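Local structure of signal peptidase I (4ME8) at residues Q28-I33 with A45-G50; E86-D91 with D115-S120; M109-G114 with F126-Q131. The protein probably cleaves hydrophobic N-terminal signal or leader sequences from secreted proteins, as a serine endopeptidase of the S26 family. All blocks are in the same frame, centred on the assembly; numbering follows the deposited sequence. Where two conformers were deposited one is given.

Interaction 1 (Q28-I33 with A45-G50)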
# COMPACT_ATOMS: atom_id res chain seq x y z
N GLN A 28 -8.47 0.26 -9.15
CA GLN A 28 -8.96 -0.87 -8.37
C GLN A 28 -7.78 -1.43 -7.58
O GLN A 28 -6.64 -1.14 -7.88
CB GLN A 28 -9.49 -1.97 -9.29
CG GLN A 28 -10.39 -1.49 -10.42
CD GLN A 28 -10.70 -2.59 -11.42
OE1 GLN A 28 -10.37 -2.49 -12.60
NE2 GLN A 28 -11.33 -3.67 -10.94
N ARG A 29 -8.05 -2.24 -6.57
CA ARG A 29 -6.98 -2.82 -5.74
C ARG A 29 -5.94 -3.60 -6.56
O ARG A 29 -6.27 -4.38 -7.45
CB ARG A 29 -7.58 -3.72 -4.67
CG ARG A 29 -6.62 -4.11 -3.56
CD ARG A 29 -7.20 -5.22 -2.69
NE ARG A 29 -8.64 -5.04 -2.50
CZ ARG A 29 -9.20 -4.11 -1.71
NH1 ARG A 29 -8.44 -3.27 -1.00
NH2 ARG A 29 -10.53 -4.02 -1.63
N PHE A 30 -4.68 -3.38 -6.22
CA PHE A 30 -3.53 -4.00 -6.88
C PHE A 30 -3.16 -3.35 -8.22
O PHE A 30 -2.19 -3.75 -8.86
CB PHE A 30 -3.69 -5.53 -7.02
CG PHE A 30 -3.92 -6.25 -5.71
CD1 PHE A 30 -3.08 -6.04 -4.63
CD2 PHE A 30 -4.95 -7.17 -5.58
CE1 PHE A 30 -3.27 -6.72 -3.43
CE2 PHE A 30 -5.14 -7.86 -4.39
CZ PHE A 30 -4.30 -7.64 -3.31
N ASP A 31 -3.91 -2.33 -8.63
CA ASP A 31 -3.47 -1.45 -9.70
C ASP A 31 -2.23 -0.68 -9.26
O ASP A 31 -2.07 -0.34 -8.07
CB ASP A 31 -4.56 -0.45 -10.11
CG ASP A 31 -5.68 -1.09 -10.95
OD1 ASP A 31 -5.56 -2.27 -11.33
OD2 ASP A 31 -6.67 -0.37 -11.25
N ILE A 32 -1.35 -0.42 -10.22
CA ILE A 32 -0.20 0.44 -10.00
C ILE A 32 -0.60 1.85 -10.41
O ILE A 32 -1.17 2.05 -11.48
CB ILE A 32 1.04 -0.06 -10.78
CG1 ILE A 32 1.60 -1.29 -10.07
CG2 ILE A 32 2.13 1.01 -10.85
CD1 ILE A 32 2.50 -2.13 -10.93
N ILE A 33 -0.31 2.81 -9.54
CA ILE A 33 -0.74 4.18 -9.77
C ILE A 33 0.40 5.18 -9.59
O ILE A 33 1.24 5.03 -8.70
CB ILE A 33 -1.92 4.57 -8.85
CG1 ILE A 33 -1.62 4.27 -7.38
CG2 ILE A 33 -3.17 3.82 -9.27
CD1 ILE A 33 -2.67 4.83 -6.45
N ALA A 45 5.66 5.77 -8.41
CA ALA A 45 4.71 4.74 -8.74
C ALA A 45 4.60 3.78 -7.57
O ALA A 45 5.62 3.32 -7.06
CB ALA A 45 5.17 4.00 -9.99
N LYS A 46 3.37 3.50 -7.14
CA LYS A 46 3.12 2.52 -6.07
C LYS A 46 1.86 1.73 -6.36
O LYS A 46 1.05 2.12 -7.19
CB LYS A 46 3.00 3.20 -4.70
CG LYS A 46 4.25 3.92 -4.20
CD LYS A 46 5.40 2.98 -3.86
CE LYS A 46 6.70 3.77 -3.77
NZ LYS A 46 7.87 2.99 -3.32
N ARG A 47 1.72 0.60 -5.66
CA ARG A 47 0.56 -0.27 -5.79
C ARG A 47 -0.58 0.13 -4.84
O ARG A 47 -0.37 0.39 -3.65
CB ARG A 47 0.95 -1.73 -5.55
CG ARG A 47 0.01 -2.71 -6.22
CD ARG A 47 0.46 -4.15 -6.07
NE ARG A 47 1.60 -4.47 -6.93
CZ ARG A 47 1.51 -4.89 -8.19
NH1 ARG A 47 0.33 -5.04 -8.78
NH2 ARG A 47 2.62 -5.15 -8.88
N LEU A 48 -1.78 0.20 -5.40
CA LEU A 48 -2.97 0.51 -4.63
C LEU A 48 -3.32 -0.72 -3.79
O LEU A 48 -3.49 -1.82 -4.32
CB LEU A 48 -4.13 0.87 -5.57
CG LEU A 48 -5.46 1.24 -4.91
CD1 LEU A 48 -5.24 2.21 -3.76
CD2 LEU A 48 -6.40 1.84 -5.95
N ILE A 49 -3.37 -0.53 -2.47
CA ILE A 49 -3.59 -1.63 -1.52
C ILE A 49 -4.90 -1.41 -0.74
O ILE A 49 -5.74 -2.31 -0.65
CB ILE A 49 -2.38 -1.77 -0.58
CG1 ILE A 49 -1.15 -2.26 -1.38
CG2 ILE A 49 -2.67 -2.72 0.57
CD1 ILE A 49 -1.25 -3.66 -1.96
N GLY A 50 -5.08 -0.21 -0.22
CA GLY A 50 -6.27 0.13 0.54
C GLY A 50 -7.08 1.26 -0.08
O GLY A 50 -6.52 2.27 -0.50
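Arg47 lays one face of its guanidinium under Ile32, whose CG1 sits 4.0 Å above the plane, over its centre. The two belong to adjacent antiparallel strands of a beta hairpin, 32-36 with 43-50, and form a non-hydrogen-bonded pair. Bent at chi3 (-74°), the Arg47 chain folds back so that NH1 reaches Phe30 O, a weak bond, while NH2 makes a salt bridge to Asp115. The next pair, Ile33 and Lys46, is hydrogen-bonded in both directions, and Lys46, the predicted catalytic lysine, sends NZ to Ser120. Toward the open end of the hairpin, Leu48 N meets Asp31 O at 2.7 Å in an almost straight bond, and Phe30 N returns one to Leu48 O. Both come from the type II turn Gln28-Asp31, closed by Asp31 N on Gln28 O (3.1 Å) and tied again by Gln28 N on Asp31 OD2, approached from above the carboxylate plane. The Phe30 ring has Arg29 CG over one face, while Ile49 CD1 comes obliquely, 4.0 Å from Phe30 CE1. Leu48 packs CD2 against Gln28 O. Arg29 NH2 makes a salt bridge to Glu54, and NH1 donates to Ile49 O at 2.9 Å, in the guanidinium plane.

Interaction 2 (E86-D91 with D115-S120). With EDO (1,2-ethanediol), chain B.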
# COMPACT_ATOMS: atom_id res chain seq x y z
N GLU A 86 12.70 -13.60 8.85
CA GLU A 86 12.25 -12.27 8.45
C GLU A 86 10.95 -12.22 7.61
O GLU A 86 10.83 -12.88 6.58
CB GLU A 86 13.37 -11.55 7.69
N ASN A 87 9.97 -11.45 8.09
CA ASN A 87 8.80 -11.08 7.29
C ASN A 87 9.15 -9.93 6.33
O ASN A 87 9.74 -8.93 6.74
CB ASN A 87 7.62 -10.63 8.17
CG ASN A 87 6.84 -11.80 8.76
OD1 ASN A 87 6.93 -12.95 8.30
ND2 ASN A 87 6.03 -11.51 9.77
N TYR A 88 8.78 -10.10 5.07
CA TYR A 88 9.07 -9.12 4.02
C TYR A 88 8.40 -7.76 4.32
O TYR A 88 9.00 -6.70 4.10
CB TYR A 88 8.57 -9.67 2.68
CG TYR A 88 9.09 -8.94 1.47
CD1 TYR A 88 10.45 -8.88 1.20
CD2 TYR A 88 8.21 -8.34 0.57
CE1 TYR A 88 10.93 -8.23 0.07
CE2 TYR A 88 8.68 -7.69 -0.56
CZ TYR A 88 10.04 -7.64 -0.80
OH TYR A 88 10.52 -6.99 -1.91
N THR A 89 7.17 -7.82 4.79
CA THR A 89 6.42 -6.65 5.23
C THR A 89 6.16 -6.80 6.72
O THR A 89 5.67 -7.84 7.17
CB THR A 89 5.06 -6.53 4.50
OG1 THR A 89 5.25 -6.58 3.08
CG2 THR A 89 4.35 -5.24 4.86
N GLN A 90 6.48 -5.76 7.50
CA GLN A 90 6.34 -5.81 8.95
C GLN A 90 4.86 -5.83 9.34
O GLN A 90 4.00 -5.34 8.59
CB GLN A 90 7.08 -4.65 9.65
CG GLN A 90 6.36 -3.29 9.73
CD GLN A 90 6.57 -2.42 8.50
OE1 GLN A 90 6.44 -2.88 7.36
NE2 GLN A 90 6.88 -1.14 8.72
N ASP A 91 4.56 -6.43 10.49
CA ASP A 91 3.22 -6.37 11.05
C ASP A 91 2.79 -4.91 11.26
O ASP A 91 3.54 -4.09 11.80
CB ASP A 91 3.14 -7.13 12.39
CG ASP A 91 3.37 -8.64 12.24
OD1 ASP A 91 3.28 -9.18 11.12
OD2 ASP A 91 3.63 -9.30 13.27
N ASP A 115 6.28 -2.69 -4.19
CA ASP A 115 6.60 -4.13 -4.23
C ASP A 115 7.97 -4.45 -3.61
O ASP A 115 8.11 -5.49 -2.97
CB ASP A 115 6.53 -4.67 -5.65
CG ASP A 115 5.12 -4.66 -6.24
OD1 ASP A 115 4.12 -4.32 -5.54
OD2 ASP A 115 5.00 -5.01 -7.44
N ASN A 116 8.96 -3.57 -3.82
CA ASN A 116 10.26 -3.72 -3.14
C ASN A 116 10.12 -3.21 -1.70
O ASN A 116 10.70 -2.18 -1.32
CB ASN A 116 11.39 -3.02 -3.91
CG ASN A 116 12.77 -3.58 -3.59
OD1 ASN A 116 12.89 -4.69 -3.05
ND2 ASN A 116 13.81 -2.83 -3.91
N ARG A 117 9.35 -3.95 -0.91
CA ARG A 117 8.84 -3.51 0.40
C ARG A 117 9.86 -2.92 1.39
O ARG A 117 9.58 -1.89 2.01
CB ARG A 117 8.05 -4.65 1.08
CG ARG A 117 6.76 -5.04 0.37
CD ARG A 117 5.64 -4.05 0.63
NE ARG A 117 4.53 -4.18 -0.32
CZ ARG A 117 3.46 -4.95 -0.15
NH1 ARG A 117 3.31 -5.69 0.94
NH2 ARG A 117 2.53 -5.00 -1.11
N PRO A 118 11.03 -3.58 1.56
CA PRO A 118 12.00 -2.99 2.49
C PRO A 118 12.74 -1.75 1.99
O PRO A 118 13.50 -1.14 2.75
CB PRO A 118 12.98 -4.14 2.75
CG PRO A 118 12.78 -5.12 1.65
CD PRO A 118 11.37 -4.96 1.17
N ARG A 119 12.55 -1.39 0.72
CA ARG A 119 13.21 -0.24 0.11
C ARG A 119 12.20 0.80 -0.39
O ARG A 119 12.54 1.71 -1.14
CB ARG A 119 14.13 -0.71 -1.02
CG ARG A 119 15.53 -1.10 -0.57
CD ARG A 119 16.16 -2.18 -1.45
NE ARG A 119 15.85 -3.54 -0.97
CZ ARG A 119 16.53 -4.18 -0.01
NH1 ARG A 119 17.57 -3.62 0.61
NH2 ARG A 119 16.15 -5.42 0.34
N SER A 120 10.96 0.66 0.05
CA SER A 120 9.85 1.48 -0.44
C SER A 120 9.41 2.56 0.56
O SER A 120 9.01 2.26 1.70
CB SER A 120 8.65 0.60 -0.79
OG SER A 120 7.53 1.41 -1.13
C1 EDO B . 5.68 0.11 -8.82
O1 EDO B . 7.07 -0.01 -9.17
C2 EDO B . 5.28 -0.98 -7.83
O2 EDO B . 5.75 -0.66 -6.52
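Tyr88 reaches across to residues 115-118 with its ring, and Asp115 is the first residue it meets. The phenol OH donates to Asp115 O at 3.0 Å, arriving in the carbonyl plane on a lone pair, and that same oxygen lies at the edge of the ring. Setting CG anti to the backbone N (chi1 -166°) swings the tyrosine ring across toward 115-118. The backbone N of Asp115 donates to O2 of a 1,2-ethanediol, probably from the crystallisation liquor. Asn116 follows at the centre of an inverse gamma turn, closed by a weak bond from Arg117 N to Asp115 O, so this carbonyl serves both the turn and the phenol.

Arg117 then sets CG 3.4 Å from Tyr88 CE2. Its chain turns at chi2 (-77°) and runs beside Thr89, where NH1 donates to OG1 at 3.0 Å, with the hydroxyl near the guanidinium plane. NH1 also bonds Tyr58 OH, NH2 makes a salt bridge with Glu72, and NE bonds Gly114 O weakly, so every nitrogen of this buried guanidinium has a partner. Pro118 finishes the contact as a CH-pi partner, CD lying over a face of the Tyr88 ring, 3.9 Å from its centroid. The contact thus joins the loop 86-91 to the loop 115-120 with its 3-10 turn. The second loop belongs to the Gly-Asp-Asn...Ser-Asp-Asp-Ser-Arg signature of type I signal peptidases, whose first serine, here Ser120, probably positions the general-base lysine, as in relatives.

Interaction 3 (M109-G114 with F126-Q131)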
# COMPACT_ATOMS: atom_id res chain seq x y z
N MSE A 109 -9.16 9.03 -0.33
CA MSE A 109 -7.75 8.71 -0.15
C MSE A 109 -7.45 7.26 -0.36
O MSE A 109 -8.34 6.42 -0.27
CB MSE A 109 -7.36 9.12 1.26
CG MSE A 109 -7.44 10.65 1.34
SE MSE A 109 -6.20 11.31 2.68
CE MSE A 109 -4.56 11.44 1.62
N TYR A 110 -6.17 6.97 -0.62
CA TYR A 110 -5.66 5.63 -0.85
C TYR A 110 -4.51 5.30 0.10
O TYR A 110 -3.77 6.18 0.54
CB TYR A 110 -5.10 5.51 -2.28
CG TYR A 110 -6.10 5.59 -3.44
CD1 TYR A 110 -7.35 4.98 -3.36
CD2 TYR A 110 -5.75 6.22 -4.63
CE1 TYR A 110 -8.23 5.02 -4.44
CE2 TYR A 110 -6.62 6.26 -5.70
CZ TYR A 110 -7.87 5.67 -5.60
OH TYR A 110 -8.74 5.70 -6.66
N PHE A 111 -4.37 4.01 0.40
CA PHE A 111 -3.21 3.45 1.07
C PHE A 111 -2.45 2.67 0.01
O PHE A 111 -3.02 1.80 -0.66
CB PHE A 111 -3.63 2.50 2.19
CG PHE A 111 -2.49 2.01 3.03
CD1 PHE A 111 -2.01 2.77 4.08
CD2 PHE A 111 -1.87 0.80 2.75
CE1 PHE A 111 -0.94 2.33 4.85
CE2 PHE A 111 -0.81 0.35 3.50
CZ PHE A 111 -0.34 1.11 4.56
N VAL A 112 -1.17 3.00 -0.17
CA VAL A 112 -0.36 2.36 -1.23
C VAL A 112 0.91 1.74 -0.65
O VAL A 112 1.38 2.16 0.40
CB VAL A 112 -0.01 3.36 -2.35
CG1 VAL A 112 -1.28 3.99 -2.93
CG2 VAL A 112 0.97 4.43 -1.87
N LEU A 113 1.44 0.72 -1.31
CA LEU A 113 2.68 0.08 -0.91
C LEU A 113 3.51 -0.23 -2.15
O LEU A 113 2.95 -0.50 -3.21
CB LEU A 113 2.40 -1.23 -0.17
CG LEU A 113 1.64 -1.22 1.15
CD1 LEU A 113 1.41 -2.65 1.60
CD2 LEU A 113 2.38 -0.47 2.24
N GLY A 114 4.83 -0.20 -2.02
CA GLY A 114 5.72 -0.58 -3.12
C GLY A 114 6.13 -2.04 -3.03
O GLY A 114 6.34 -2.56 -1.93
N PHE A 126 4.95 7.67 4.52
CA PHE A 126 4.42 9.00 4.15
C PHE A 126 2.89 9.18 4.29
O PHE A 126 2.35 10.24 3.96
CB PHE A 126 4.94 9.51 2.79
CG PHE A 126 4.53 8.68 1.58
CD1 PHE A 126 3.26 8.16 1.43
CD2 PHE A 126 5.43 8.52 0.53
CE1 PHE A 126 2.90 7.44 0.31
CE2 PHE A 126 5.08 7.80 -0.61
CZ PHE A 126 3.81 7.26 -0.72
N GLY A 127 2.20 8.15 4.79
CA GLY A 127 0.78 8.28 5.08
C GLY A 127 -0.08 8.13 3.85
O GLY A 127 0.39 7.67 2.81
N PHE A 128 -1.35 8.52 3.94
CA PHE A 128 -2.31 8.30 2.86
C PHE A 128 -2.06 9.21 1.66
O PHE A 128 -1.52 10.31 1.80
CB PHE A 128 -3.75 8.49 3.36
CG PHE A 128 -4.15 7.55 4.47
CD1 PHE A 128 -4.32 6.19 4.23
CD2 PHE A 128 -4.36 8.03 5.77
CE1 PHE A 128 -4.69 5.33 5.26
CE2 PHE A 128 -4.72 7.17 6.80
CZ PHE A 128 -4.88 5.82 6.54
N VAL A 129 -2.47 8.74 0.48
CA VAL A 129 -2.32 9.49 -0.77
C VAL A 129 -3.68 10.06 -1.20
O VAL A 129 -4.67 9.34 -1.23
CB VAL A 129 -1.77 8.58 -1.89
CG1 VAL A 129 -1.71 9.33 -3.22
CG2 VAL A 129 -0.40 8.04 -1.49
N LYS A 130 -3.73 11.34 -1.55
CA LYS A 130 -4.98 11.93 -2.04
C LYS A 130 -5.32 11.35 -3.42
O LYS A 130 -4.49 11.40 -4.32
CB LYS A 130 -4.92 13.47 -2.09
CG LYS A 130 -5.01 14.11 -0.71
CD LYS A 130 -5.38 15.58 -0.70
CE LYS A 130 -6.07 15.93 0.63
NZ LYS A 130 -6.07 17.38 0.97
N GLN A 131 -6.52 10.78 -3.54
CA GLN A 131 -7.04 10.29 -4.83
C GLN A 131 -6.88 11.32 -5.94
O GLN A 131 -6.38 11.00 -7.02
CB GLN A 131 -8.52 9.92 -4.71
CG GLN A 131 -8.83 8.69 -3.89
CD GLN A 131 -10.27 8.20 -4.04
OE1 GLN A 131 -11.04 8.71 -4.84
NE2 GLN A 131 -10.62 7.19 -3.27
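Tyr110 and Val129 exchange both backbone bonds that cross this contact: Tyr110 N donates to Val129 O and Val129 N to Tyr110 O, each at 2.9 Å and each in the plane of the accepting carbonyl. Both acceptors also take a CA-H contact, Val129 O from Met109 CA and Tyr110 O from Phe128 CA, and Tyr110 O lies in plane at the edge of the Phe128 ring. The pair joins the short edge strand 129-130 to strand 109-113 of the five-stranded antiparallel sheet, whose next strand is 43-50. On that other side, Phe111 has backbone bonds to both Ile49 and Gly50, a classic beta bulge. Val112 N and Gly127 O are both bonded to Ser123 OG, so one hydroxyl ties the two segments from outside. Gly114 N is taken by Asp122 OD2, and Lys130 O by Ser133 OG.

Gln131, whose backbone bonds Gly108, lays CG over the centre of the Tyr110 ring, 3.6 Å from its centroid and 12° off the normal, with its amide plane 24° from the ring. Met109, a selenomethionine, bends at chi3 (86°), which brings CE 3.5 Å from Phe128 CB. Val112 CG2 packs on Val129 CG2 at 3.9 Å.

How the interactions relate
Interactions 1 and 3 are neighbours in one sheet, their centres 9 Å apart, because strand 43-50 lies beside strand 109-113. Probable hydrogen bonds from Arg47 N to Leu113 O (3.0 Å) and from Phe111 N to Gly50 O (2.9 Å) link them, and Leu48 CD1 packs on Tyr110 CD1 at 3.5 Å. Interaction 2 stands about 16 Å from either centre, yet its loop 115-120 continues directly from segment 109-114. It reaches interaction 1 through a salt bridge, Arg47 NH2 to Asp115 OD2 (2.8 Å), and a probable hydrogen bond, Lys46 NZ to Ser120 OG (2.7 Å). The 115-120 loop, through Ser120, and Val112 of interaction 3, about 4 Å away between side chains, thus both border the predicted catalytic lysine.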